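Local coordinates for single-stranded DNA-binding protein (Enterobacter phage Enc34, PDB 5ODL) that binds single-stranded DNA, here a thymine-containing strand, through a domain of the OB-fold clan, at residues Ser26-Ser31 and Cys143-Val148; Glu137-Gly142 and Val169-Asp174; Ala113-Arg118 and Asn165-Leu170. One frame throughout, in Å; residues are numbered along the deposited sequence. Where two conformers were deposited one is given.

Interaction 1: residues Ser26-Ser31 and Cys143-Val148. With GOL (glycerol), chain E.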
loop_
_atom_site.group_PDB
_atom_site.type_symbol
_atom_site.label_atom_id
_atom_site.label_comp_id
_atom_site.label_asym_id
_atom_site.label_seq_id
_atom_site.Cartn_x
_atom_site.Cartn_y
_atom_site.Cartn_z
ATOM N N SER A 26 5.525 -6.257 -4.649
ATOM C CA SER A 26 5.322 -7.710 -4.688
ATOM C C SER A 26 5.871 -8.389 -3.445
ATOM O O SER A 26 6.886 -7.963 -2.886
ATOM C CB SER A 26 5.978 -8.328 -5.932
ATOM O OG SER A 26 5.427 -7.800 -7.129
ATOM N N ASN A 27 5.187 -9.445 -3.014
ATOM C CA ASN A 27 5.720 -10.342 -1.988
ATOM C C ASN A 27 6.008 -9.612 -0.691
ATOM O O ASN A 27 7.107 -9.644 -0.162
ATOM C CB ASN A 27 6.953 -11.056 -2.527
ATOM C CG ASN A 27 6.662 -11.756 -3.837
ATOM O OD1 ASN A 27 5.717 -12.555 -3.930
ATOM N ND2 ASN A 27 7.424 -11.417 -4.866
ATOM N N VAL A 28 4.958 -9.013 -0.162
ATOM C CA VAL A 28 5.015 -8.247 1.079
ATOM C C VAL A 28 3.975 -8.804 2.036
ATOM O O VAL A 28 2.967 -9.411 1.608
ATOM C CB VAL A 28 4.786 -6.712 0.835
ATOM C CG1 VAL A 28 5.946 -6.148 0.034
ATOM C CG2 VAL A 28 3.475 -6.450 0.111
ATOM N N ARG A 29 4.211 -8.607 3.332
ATOM C CA ARG A 29 3.333 -9.147 4.354
ATOM C C ARG A 29 2.229 -8.166 4.699
ATOM O O ARG A 29 2.459 -7.001 4.852
ATOM C CB ARG A 29 4.140 -9.570 5.589
ATOM C CG ARG A 29 3.451 -10.648 6.425
ATOM C CD ARG A 29 4.387 -11.310 7.433
ATOM N NE ARG A 29 3.685 -12.424 8.066
ATOM C CZ ARG A 29 4.084 -13.067 9.155
ATOM N NH1 ARG A 29 5.228 -12.753 9.771
ATOM N NH2 ARG A 29 3.334 -14.049 9.620
ATOM N N CYS A 30 1.015 -8.668 4.823
ATOM C CA CYS A 30 -0.164 -7.861 5.027
ATOM C C CYS A 30 -0.409 -7.719 6.556
ATOM O O CYS A 30 -0.172 -8.673 7.307
ATOM C CB CYS A 30 -1.292 -8.615 4.282
ATOM S SG CYS A 30 -2.840 -8.506 5.032
ATOM N N SER A 31 -0.835 -6.528 7.022
ATOM C CA SER A 31 -1.450 -6.373 8.345
ATOM C C SER A 31 -2.625 -5.420 8.286
ATOM O O SER A 31 -2.756 -4.591 7.366
ATOM C CB SER A 31 -0.467 -5.940 9.461
ATOM O OG SER A 31 0.048 -4.692 9.202
ATOM N N CYS A 143 -0.716 -12.915 6.173
ATOM C CA CYS A 143 -0.456 -13.506 4.866
ATOM C C CYS A 143 0.425 -12.563 4.058
ATOM O O CYS A 143 0.648 -11.419 4.475
ATOM C CB CYS A 143 -1.758 -13.827 4.140
ATOM S SG CYS A 143 -2.595 -12.462 3.341
ATOM N N TRP A 144 0.923 -13.061 2.929
ATOM C CA TRP A 144 1.719 -12.294 1.975
ATOM C C TRP A 144 0.921 -12.049 0.695
ATOM O O TRP A 144 0.143 -12.917 0.241
ATOM C CB TRP A 144 3.054 -12.983 1.645
ATOM C CG TRP A 144 3.909 -13.213 2.846
ATOM C CD1 TRP A 144 3.684 -14.107 3.852
ATOM C CD2 TRP A 144 5.119 -12.534 3.167
ATOM N NE1 TRP A 144 4.673 -14.009 4.799
ATOM C CE2 TRP A 144 5.566 -13.042 4.408
ATOM C CE3 TRP A 144 5.857 -11.529 2.541
ATOM C CZ2 TRP A 144 6.754 -12.590 5.027
ATOM C CZ3 TRP A 144 7.018 -11.067 3.155
ATOM C CH2 TRP A 144 7.454 -11.602 4.389
ATOM N N VAL A 145 1.097 -10.847 0.148
ATOM C CA VAL A 145 0.368 -10.358 -0.990
ATOM C C VAL A 145 1.301 -9.643 -1.947
ATOM O O VAL A 145 2.459 -9.368 -1.641
ATOM C CB VAL A 145 -0.756 -9.366 -0.554
ATOM C CG1 VAL A 145 -1.722 -10.001 0.427
ATOM C CG2 VAL A 145 -0.178 -8.098 0.062
ATOM N N SER A 146 0.743 -9.306 -3.114
ATOM C CA SER A 146 1.308 -8.319 -4.009
ATOM C C SER A 146 0.193 -7.284 -4.198
ATOM O O SER A 146 -0.985 -7.633 -4.221
ATOM C CB SER A 146 1.752 -8.939 -5.334
ATOM O OG SER A 146 2.874 -9.771 -5.125
ATOM N N SER A 147 0.557 -6.008 -4.261
ATOM C CA SER A 147 -0.467 -4.957 -4.318
ATOM C C SER A 147 -0.094 -3.869 -5.305
ATOM O O SER A 147 1.071 -3.500 -5.419
ATOM C CB SER A 147 -0.706 -4.412 -2.916
ATOM O OG SER A 147 -1.626 -3.338 -2.893
ATOM N N VAL A 148 -1.082 -3.412 -6.072
ATOM C CA VAL A 148 -0.916 -2.222 -6.922
ATOM C C VAL A 148 -1.408 -0.988 -6.170
ATOM O O VAL A 148 -2.554 -0.945 -5.714
ATOM C CB VAL A 148 -1.584 -2.341 -8.289
ATOM C CG1 VAL A 148 -1.359 -1.077 -9.104
ATOM C CG2 VAL A 148 -1.002 -3.541 -9.037
HETATM C C1 GOL E . 4.552 -12.280 -9.226
HETATM O O1 GOL E . 4.376 -12.983 -10.463
HETATM C C2 GOL E . 3.258 -11.641 -8.704
HETATM O O2 GOL E . 3.598 -10.636 -7.759
HETATM C C3 GOL E . 2.403 -11.049 -9.829
HETATM O O3 GOL E . 1.645 -9.902 -9.396
#

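Interaction 2: residues Glu137-Gly142 and Val169-Asp174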
loop_
_atom_site.group_PDB
_atom_site.type_symbol
_atom_site.label_atom_id
_atom_site.label_comp_id
_atom_site.label_asym_id
_atom_site.label_seq_id
_atom_site.Cartn_x
_atom_site.Cartn_y
_atom_site.Cartn_z
ATOM N N GLU A 137 -11.730 -13.920 4.644
ATOM C CA GLU A 137 -11.053 -15.220 4.795
ATOM C C GLU A 137 -9.791 -15.313 3.973
ATOM O O GLU A 137 -8.801 -15.858 4.448
ATOM C CB GLU A 137 -11.993 -16.359 4.396
ATOM C CG GLU A 137 -13.192 -16.483 5.309
ATOM C CD GLU A 137 -14.139 -17.611 4.912
ATOM O OE1 GLU A 137 -15.003 -17.936 5.746
ATOM O OE2 GLU A 137 -14.036 -18.181 3.791
ATOM N N GLU A 138 -9.811 -14.774 2.754
ATOM C CA GLU A 138 -8.657 -14.874 1.865
ATOM C C GLU A 138 -7.433 -14.028 2.308
ATOM O O GLU A 138 -6.303 -14.530 2.312
ATOM C CB GLU A 138 -9.056 -14.495 0.455
ATOM C CG GLU A 138 -8.006 -14.704 -0.610
ATOM C CD GLU A 138 -7.676 -16.167 -0.820
ATOM O OE1 GLU A 138 -8.579 -17.015 -0.724
ATOM O OE2 GLU A 138 -6.504 -16.456 -1.085
ATOM N N ILE A 139 -7.663 -12.768 2.646
ATOM C CA ILE A 139 -6.576 -11.829 2.953
ATOM C C ILE A 139 -6.657 -11.508 4.453
ATOM O O ILE A 139 -7.387 -10.628 4.899
ATOM C CB ILE A 139 -6.646 -10.520 2.106
ATOM C CG1 ILE A 139 -6.757 -10.767 0.595
ATOM C CG2 ILE A 139 -5.392 -9.683 2.396
ATOM C CD1 ILE A 139 -5.699 -11.612 -0.027
ATOM N N TYR A 140 -5.873 -12.244 5.228
ATOM C CA TYR A 140 -5.859 -12.128 6.661
ATOM C C TYR A 140 -4.502 -11.529 7.043
ATOM O O TYR A 140 -3.464 -11.759 6.379
ATOM C CB TYR A 140 -6.106 -13.487 7.357
ATOM C CG TYR A 140 -5.136 -14.572 6.909
ATOM C CD1 TYR A 140 -5.407 -15.355 5.810
ATOM C CD2 TYR A 140 -3.911 -14.761 7.566
ATOM C CE1 TYR A 140 -4.510 -16.293 5.343
ATOM C CE2 TYR A 140 -3.009 -15.722 7.130
ATOM C CZ TYR A 140 -3.313 -16.495 6.023
ATOM O OH TYR A 140 -2.427 -17.425 5.562
ATOM N N GLY A 141 -4.507 -10.790 8.138
ATOM C CA GLY A 141 -3.271 -10.190 8.652
ATOM C C GLY A 141 -2.272 -11.306 8.935
ATOM O O GLY A 141 -2.583 -12.237 9.668
ATOM N N GLY A 142 -1.094 -11.208 8.330
ATOM C CA GLY A 142 -0.050 -12.218 8.411
ATOM C C GLY A 142 0.225 -12.945 7.116
ATOM O O GLY A 142 1.297 -13.521 6.947
ATOM N N VAL A 169 -5.222 -6.085 -4.473
ATOM C CA VAL A 169 -4.488 -6.958 -3.550
ATOM C C VAL A 169 -4.600 -8.399 -4.066
ATOM O O VAL A 169 -5.717 -8.899 -4.228
ATOM C CB VAL A 169 -5.061 -6.873 -2.128
ATOM C CG1 VAL A 169 -4.267 -7.760 -1.163
ATOM C CG2 VAL A 169 -5.044 -5.441 -1.617
ATOM N N LEU A 170 -3.453 -9.031 -4.331
ATOM C CA LEU A 170 -3.356 -10.434 -4.787
ATOM C C LEU A 170 -2.732 -11.285 -3.688
ATOM O O LEU A 170 -1.642 -10.976 -3.218
ATOM C CB LEU A 170 -2.481 -10.526 -6.051
ATOM C CG LEU A 170 -1.934 -11.896 -6.516
ATOM C CD1 LEU A 170 -3.071 -12.790 -6.960
ATOM C CD2 LEU A 170 -0.877 -11.784 -7.610
ATOM N N LYS A 171 -3.405 -12.361 -3.296
ATOM C CA LYS A 171 -2.838 -13.329 -2.370
ATOM C C LYS A 171 -1.636 -13.996 -3.012
ATOM O O LYS A 171 -1.697 -14.446 -4.147
ATOM C CB LYS A 171 -3.885 -14.398 -2.033
ATOM C CG LYS A 171 -3.410 -15.474 -1.070
ATOM C CD LYS A 171 -3.298 -14.926 0.331
ATOM C CE LYS A 171 -3.366 -16.033 1.352
ATOM N NZ LYS A 171 -4.637 -16.785 1.390
ATOM N N ARG A 172 -0.550 -14.066 -2.252
ATOM C CA ARG A 172 0.708 -14.651 -2.711
ATOM C C ARG A 172 1.118 -15.870 -1.885
ATOM O O ARG A 172 1.486 -16.908 -2.470
ATOM C CB ARG A 172 1.815 -13.588 -2.689
ATOM C CG ARG A 172 1.735 -12.605 -3.845
ATOM C CD ARG A 172 2.100 -13.222 -5.193
ATOM N NE ARG A 172 3.480 -13.701 -5.131
ATOM C CZ ARG A 172 3.985 -14.803 -5.689
ATOM N NH1 ARG A 172 3.242 -15.625 -6.427
ATOM N NH2 ARG A 172 5.271 -15.089 -5.491
ATOM N N LYS A 173 1.096 -15.731 -0.558
ATOM C CA LYS A 173 1.501 -16.828 0.363
ATOM C C LYS A 173 0.647 -16.860 1.601
ATOM O O LYS A 173 0.260 -15.822 2.146
ATOM C CB LYS A 173 2.969 -16.686 0.801
ATOM C CG LYS A 173 3.977 -16.560 -0.312
ATOM C CD LYS A 173 5.364 -16.256 0.242
ATOM C CE LYS A 173 6.307 -15.989 -0.921
ATOM N NZ LYS A 173 7.729 -16.073 -0.544
ATOM N N ASP A 174 0.349 -18.060 2.074
ATOM C CA ASP A 174 -0.221 -18.215 3.403
ATOM C C ASP A 174 0.927 -18.247 4.408
ATOM O O ASP A 174 2.042 -18.656 4.074
ATOM C CB ASP A 174 -1.098 -19.485 3.482
ATOM C CG ASP A 174 -2.421 -19.298 2.759
ATOM O OD1 ASP A 174 -3.245 -18.503 3.254
ATOM O OD2 ASP A 174 -2.617 -19.899 1.680
HETATM O O HOH W 1 -6.785 -17.833 3.193
#

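Interaction 3: residues Ala113-Arg118 and Asn165-Leu170. With nucleotides of chain B.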
loop_
_atom_site.group_PDB
_atom_site.type_symbol
_atom_site.label_atom_id
_atom_site.label_comp_id
_atom_site.label_asym_id
_atom_site.label_seq_id
_atom_site.Cartn_x
_atom_site.Cartn_y
_atom_site.Cartn_z
ATOM N N ALA A 113 -1.973 2.055 2.466
ATOM C CA ALA A 113 -2.680 2.470 1.262
ATOM C C ALA A 113 -4.182 2.348 1.491
ATOM O O ALA A 113 -4.624 1.432 2.185
ATOM C CB ALA A 113 -2.223 1.646 0.080
ATOM N N ARG A 114 -4.954 3.296 0.934
ATOM C CA ARG A 114 -6.398 3.388 1.183
ATOM C C ARG A 114 -7.134 3.704 -0.123
ATOM O O ARG A 114 -6.540 4.165 -1.083
ATOM C CB ARG A 114 -6.741 4.467 2.242
ATOM C CG ARG A 114 -5.848 4.564 3.481
ATOM C CD ARG A 114 -6.393 5.597 4.489
ATOM N NE ARG A 114 -7.508 5.042 5.265
ATOM C CZ ARG A 114 -8.564 5.702 5.735
ATOM N NH1 ARG A 114 -8.697 7.015 5.566
ATOM N NH2 ARG A 114 -9.501 5.024 6.397
ATOM N N GLU A 115 -8.437 3.435 -0.163
ATOM C CA GLU A 115 -9.252 3.854 -1.305
ATOM C C GLU A 115 -10.737 3.815 -0.935
ATOM O O GLU A 115 -11.175 2.936 -0.197
ATOM C CB GLU A 115 -8.993 3.012 -2.576
ATOM C CG GLU A 115 -8.375 3.774 -3.767
ATOM C CD GLU A 115 -9.361 4.563 -4.633
ATOM O OE1 GLU A 115 -8.945 4.969 -5.739
ATOM O OE2 GLU A 115 -10.524 4.816 -4.249
ATOM N N SER A 116 -11.488 4.784 -1.454
ATOM C CA SER A 116 -12.944 4.776 -1.327
ATOM C C SER A 116 -13.601 3.680 -2.168
ATOM O O SER A 116 -14.653 3.163 -1.787
ATOM C CB SER A 116 -13.531 6.153 -1.683
ATOM O OG SER A 116 -13.076 6.579 -2.950
ATOM N N THR A 117 -13.012 3.354 -3.317
ATOM C CA THR A 117 -13.507 2.305 -4.188
ATOM C C THR A 117 -12.852 1.015 -3.731
ATOM O O THR A 117 -11.616 0.974 -3.576
ATOM C CB THR A 117 -13.127 2.592 -5.647
ATOM O OG1 THR A 117 -13.734 3.824 -6.049
ATOM C CG2 THR A 117 -13.578 1.492 -6.583
ATOM N N ARG A 118 -13.626 -0.054 -3.527
ATOM C CA ARG A 118 -13.011 -1.288 -3.053
ATOM C C ARG A 118 -11.956 -1.768 -4.065
ATOM O O ARG A 118 -12.210 -1.847 -5.260
ATOM C CB ARG A 118 -14.057 -2.370 -2.786
ATOM C CG ARG A 118 -13.568 -3.477 -1.868
ATOM C CD ARG A 118 -14.706 -4.424 -1.524
ATOM N NE ARG A 118 -15.120 -5.206 -2.682
ATOM C CZ ARG A 118 -16.069 -6.150 -2.719
ATOM N NH1 ARG A 118 -16.822 -6.484 -1.672
ATOM N NH2 ARG A 118 -16.265 -6.746 -3.865
ATOM N N ASN A 165 -3.122 5.515 -3.055
ATOM C CA ASN A 165 -4.326 4.827 -3.468
ATOM C C ASN A 165 -4.038 3.332 -3.521
ATOM O O ASN A 165 -2.982 2.914 -3.990
ATOM C CB ASN A 165 -4.766 5.314 -4.853
ATOM C CG ASN A 165 -5.262 6.748 -4.835
ATOM O OD1 ASN A 165 -6.087 7.143 -3.997
ATOM N ND2 ASN A 165 -4.753 7.531 -5.766
ATOM N N LEU A 166 -4.986 2.548 -3.019
ATOM C CA LEU A 166 -4.962 1.072 -3.069
ATOM C C LEU A 166 -5.886 0.560 -4.190
ATOM O O LEU A 166 -7.126 0.715 -4.097
ATOM C CB LEU A 166 -5.413 0.532 -1.726
ATOM C CG LEU A 166 -5.436 -1.004 -1.588
ATOM C CD1 LEU A 166 -4.079 -1.625 -1.907
ATOM C CD2 LEU A 166 -5.936 -1.334 -0.188
ATOM N N LEU A 167 -5.284 -0.025 -5.230
ATOM C CA LEU A 167 -6.003 -0.499 -6.403
ATOM C C LEU A 167 -6.278 -2.012 -6.419
ATOM O O LEU A 167 -7.366 -2.397 -6.862
ATOM C CB LEU A 167 -5.339 -0.082 -7.716
ATOM C CG LEU A 167 -5.327 1.437 -8.014
ATOM C CD1 LEU A 167 -6.647 2.120 -7.678
ATOM C CD2 LEU A 167 -4.196 2.169 -7.320
ATOM N N SER A 168 -5.326 -2.840 -5.966
ATOM C CA SER A 168 -5.500 -4.284 -6.049
ATOM C C SER A 168 -4.697 -4.960 -4.964
ATOM O O SER A 168 -3.627 -4.454 -4.569
ATOM C CB SER A 168 -5.109 -4.814 -7.436
ATOM O OG SER A 168 -3.728 -4.671 -7.653
ATOM N N VAL A 169 -5.222 -6.085 -4.473
ATOM C CA VAL A 169 -4.488 -6.958 -3.550
ATOM C C VAL A 169 -4.600 -8.399 -4.066
ATOM O O VAL A 169 -5.717 -8.899 -4.228
ATOM C CB VAL A 169 -5.061 -6.873 -2.128
ATOM C CG1 VAL A 169 -4.267 -7.760 -1.163
ATOM C CG2 VAL A 169 -5.044 -5.441 -1.617
ATOM N N LEU A 170 -3.453 -9.031 -4.331
ATOM C CA LEU A 170 -3.356 -10.434 -4.787
ATOM C C LEU A 170 -2.732 -11.285 -3.688
ATOM O O LEU A 170 -1.642 -10.976 -3.218
ATOM C CB LEU A 170 -2.481 -10.526 -6.051
ATOM C CG LEU A 170 -1.934 -11.896 -6.516
ATOM C CD1 LEU A 170 -3.071 -12.790 -6.960
ATOM C CD2 LEU A 170 -0.877 -11.784 -7.610
ATOM P P DT B 3 -11.045 15.518 -5.817
ATOM O OP1 DT B 3 -12.170 16.481 -5.716
ATOM O OP2 DT B 3 -9.744 15.957 -6.411
ATOM O "O5'" DT B 3 -10.785 14.972 -4.347
ATOM C "C5'" DT B 3 -11.792 14.230 -3.636
ATOM C "C4'" DT B 3 -11.136 13.498 -2.492
ATOM O "O4'" DT B 3 -10.337 12.416 -3.019
ATOM C "C3'" DT B 3 -10.191 14.367 -1.658
ATOM O "O3'" DT B 3 -10.504 14.232 -0.277
ATOM C "C2'" DT B 3 -8.800 13.862 -2.004
ATOM C "C1'" DT B 3 -9.053 12.424 -2.413
ATOM N N1 DT B 3 -8.100 11.855 -3.387
ATOM C C2 DT B 3 -7.783 10.514 -3.284
ATOM O O2 DT B 3 -8.222 9.781 -2.408
ATOM N N3 DT B 3 -6.932 10.056 -4.258
ATOM C C4 DT B 3 -6.364 10.785 -5.284
ATOM O O4 DT B 3 -5.611 10.234 -6.079
ATOM C C5 DT B 3 -6.735 12.180 -5.328
ATOM C C7 DT B 3 -6.179 13.042 -6.414
ATOM C C6 DT B 3 -7.591 12.633 -4.404
ATOM P P DT B 5 -7.060 9.513 3.585
ATOM O OP1 DT B 5 -6.624 8.633 2.480
ATOM O OP2 DT B 5 -8.385 9.332 4.235
ATOM O "O5'" DT B 5 -5.972 9.467 4.738
ATOM C "C5'" DT B 5 -4.663 9.955 4.509
ATOM C "C4'" DT B 5 -3.915 9.950 5.816
ATOM O "O4'" DT B 5 -4.574 10.791 6.784
ATOM C "C3'" DT B 5 -3.817 8.563 6.442
ATOM O "O3'" DT B 5 -2.458 8.388 6.770
ATOM C "C2'" DT B 5 -4.733 8.621 7.648
ATOM C "C1'" DT B 5 -4.758 10.097 7.992
ATOM N N1 DT B 5 -6.029 10.554 8.577
ATOM C C2 DT B 5 -5.993 11.245 9.770
ATOM O O2 DT B 5 -4.957 11.487 10.371
ATOM N N3 DT B 5 -7.223 11.633 10.244
ATOM C C4 DT B 5 -8.450 11.420 9.646
ATOM O O4 DT B 5 -9.470 11.829 10.187
ATOM C C5 DT B 5 -8.410 10.721 8.384
ATOM C C7 DT B 5 -9.694 10.455 7.662
ATOM C C6 DT B 5 -7.219 10.327 7.920
ATOM P P DT B 6 -1.899 6.972 7.209
ATOM O OP1 DT B 6 -0.437 6.959 6.880
ATOM O OP2 DT B 6 -2.804 5.885 6.663
ATOM O "O5'" DT B 6 -2.024 7.045 8.797
ATOM C "C5'" DT B 6 -1.564 8.201 9.522
ATOM C "C4'" DT B 6 -2.165 8.218 10.908
ATOM O "O4'" DT B 6 -3.550 8.654 10.862
ATOM C "C3'" DT B 6 -2.164 6.863 11.625
ATOM O "O3'" DT B 6 -1.463 6.962 12.868
ATOM C "C2'" DT B 6 -3.637 6.554 11.841
ATOM C "C1'" DT B 6 -4.258 7.935 11.859
ATOM N N1 DT B 6 -5.712 8.019 11.554
ATOM C C2 DT B 6 -6.508 8.799 12.371
ATOM O O2 DT B 6 -6.080 9.413 13.336
ATOM N N3 DT B 6 -7.836 8.831 12.016
ATOM C C4 DT B 6 -8.432 8.181 10.949
ATOM O O4 DT B 6 -9.638 8.307 10.753
ATOM C C5 DT B 6 -7.541 7.378 10.139
ATOM C C7 DT B 6 -8.094 6.659 8.948
ATOM C C6 DT B 6 -6.242 7.347 10.470
HETATM O O HOH W 2 -9.492 0.703 -5.423
#

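Interaction 1: residues Ser26-Ser31 and Cys143-Val148
R29 lies across one face of the W144 indole: its CB sits 3.8 Å from the centroid of the six-membered ring of W144, 3° off the normal, a CH-pi contact. With CG anti to the backbone N (chi1 -155°) and the chain extended beyond it, CG and CD continue over the ring, and the guanidinium, its plane only 6° from that of the indole, runs on past the NE1 side. N27 O meets the indole near its plane, at the edge that carries CE3. On the other face of this antiparallel pair, V28 CG2 packs on V145 CG2. The backbones join through V28 N to V145 O (2.9 Å), V145 N to V28 O (2.8 Å) and C30 N to C143 O (2.8 Å). N27 and V28 together face V145, a G1 beta bulge where the chain turns a corner, and S146 OG accepts from N27 N (3.1 Å) while also bonding O2 of a glycerol. Further out, G142 O takes R29 NE, D175 takes W144 NE1, and R172 bonds N27 OD1. The R29-W144 pair is thus held by CH-pi and dispersion contacts, with the polar ends of both side chains satisfied by other residues.

Interaction 2: residues Glu137-Gly142 and Val169-Asp174
K171 NZ is gripped from several sides. It donates to the main-chain E138 O (3.0 Å), in the carbonyl plane, and to E138 OE2 (3.1 Å), which it meets from well above the carboxylate plane; the second bond is also a salt bridge. A further salt bridge links K171 NZ to D174 OD1 (2.9 Å), just past the end of the strand, on the syn side of that carboxylate but tilted out of its plane, and a water that also donates to E137 O accepts from the ammonium. The lysine leaves its strand with CG anti to the backbone N (chi1 180°), then bends at chi2 and chi4, which brings NZ round to the last turn of helix 132-138. D174 OD1 is shared: Y140 OH donates to its anti lone pair at 2.7 Å, and the phenol ring and carboxylate are nearly coplanar, 6° apart, with the oxygen at the ring edge. Two donors on one oxygen, one of them a charged ammonium, would probably stabilise D174 as the anion. Y140 OH is bonded in addition to the backbone N of D175. Beneath the charges, I139 CD1 packs on K171 CB (3.9 Å) and I139 CG2 on V169 CG1 (4.2 Å), while L35 and V121 cover the isoleucine from other strands. I139 is also the first residue to leave helical geometry. This is a salt-bridge network of E138, K171 and D174 at a helix C-terminus, where the ammonium bonds E138 O directly and E137 O through a water, tying the helix to the end of strand 159-173, beside its classic bulge at R172 and K173.

Interaction 3: residues Ala113-Arg118 and Asn165-Leu170
At a strand crossing on the DNA-binding surface, strand 108-115 meets strand 159-173 through a single backbone bridge, their local axes 80° apart. L166 N donates to R114 O (3.0 Å), arriving from above the carbonyl plane, and N165 CA makes a CA-H...O contact with the same oxygen. Below the bridge A113 CB packs on L166 CB (3.8 Å). E115 folds alongside the second strand, its CG 3.3 Å from L166 O, and its bend at chi2 (-82°) turns the carboxylate back so that OE2 accepts from T117 N, two residues further along, just past the end of the strand. A water donates to both T117 O and L166 O, linking the two backbones again.

The side chains of N165 and R114 reach the nucleotides. The amide of N165 reads the edge of thymine DT3 of chain B with two nearly straight bonds: DT3 N3 donates to N165 OD1 (3.0 Å), and N165 ND2 donates to DT3 O4 (2.9 Å). In one of its two conformers R114, bent at chi3, makes a weak bond from NH1 to the phosphate oxygen OP2 of DT5 of chain B (2.7 Å), while the methyl C7 of DT6 of chain B lies over one face of its guanidinium, offset toward the rim. W152 packs against N165, and K48 and S50 against R114. One strand thus offers a donor-acceptor amide matched to the N3-H and O4 of thymine, and the other, in one conformer, probably a charge near the phosphate, consistent with hydrogen bonding at the base edge plus looser backbone contact.

Overall arrangement
Strand 159-173 carries one side of interactions 2 and 3, which share V169 and L170 although their centres lie about 14 Å apart. Interaction 1 uses the adjoining strand 144-156: its centre is about 7 Å from that of interaction 2 and about 13 Å from that of interaction 3, and it touches both through probable backbone hydrogen bonds such as W144 O to R172 N and S146 O to L170 N. Along the chain the segments run 26-31, 113-118, 137-142, 143-148, 165-170 and 169-174, so interaction 1 alternates with each of the others. The same curled sheet of this OB-clan protein therefore connects the helix 132-138 end at interaction 2 with the thymine-binding surface at interaction 3.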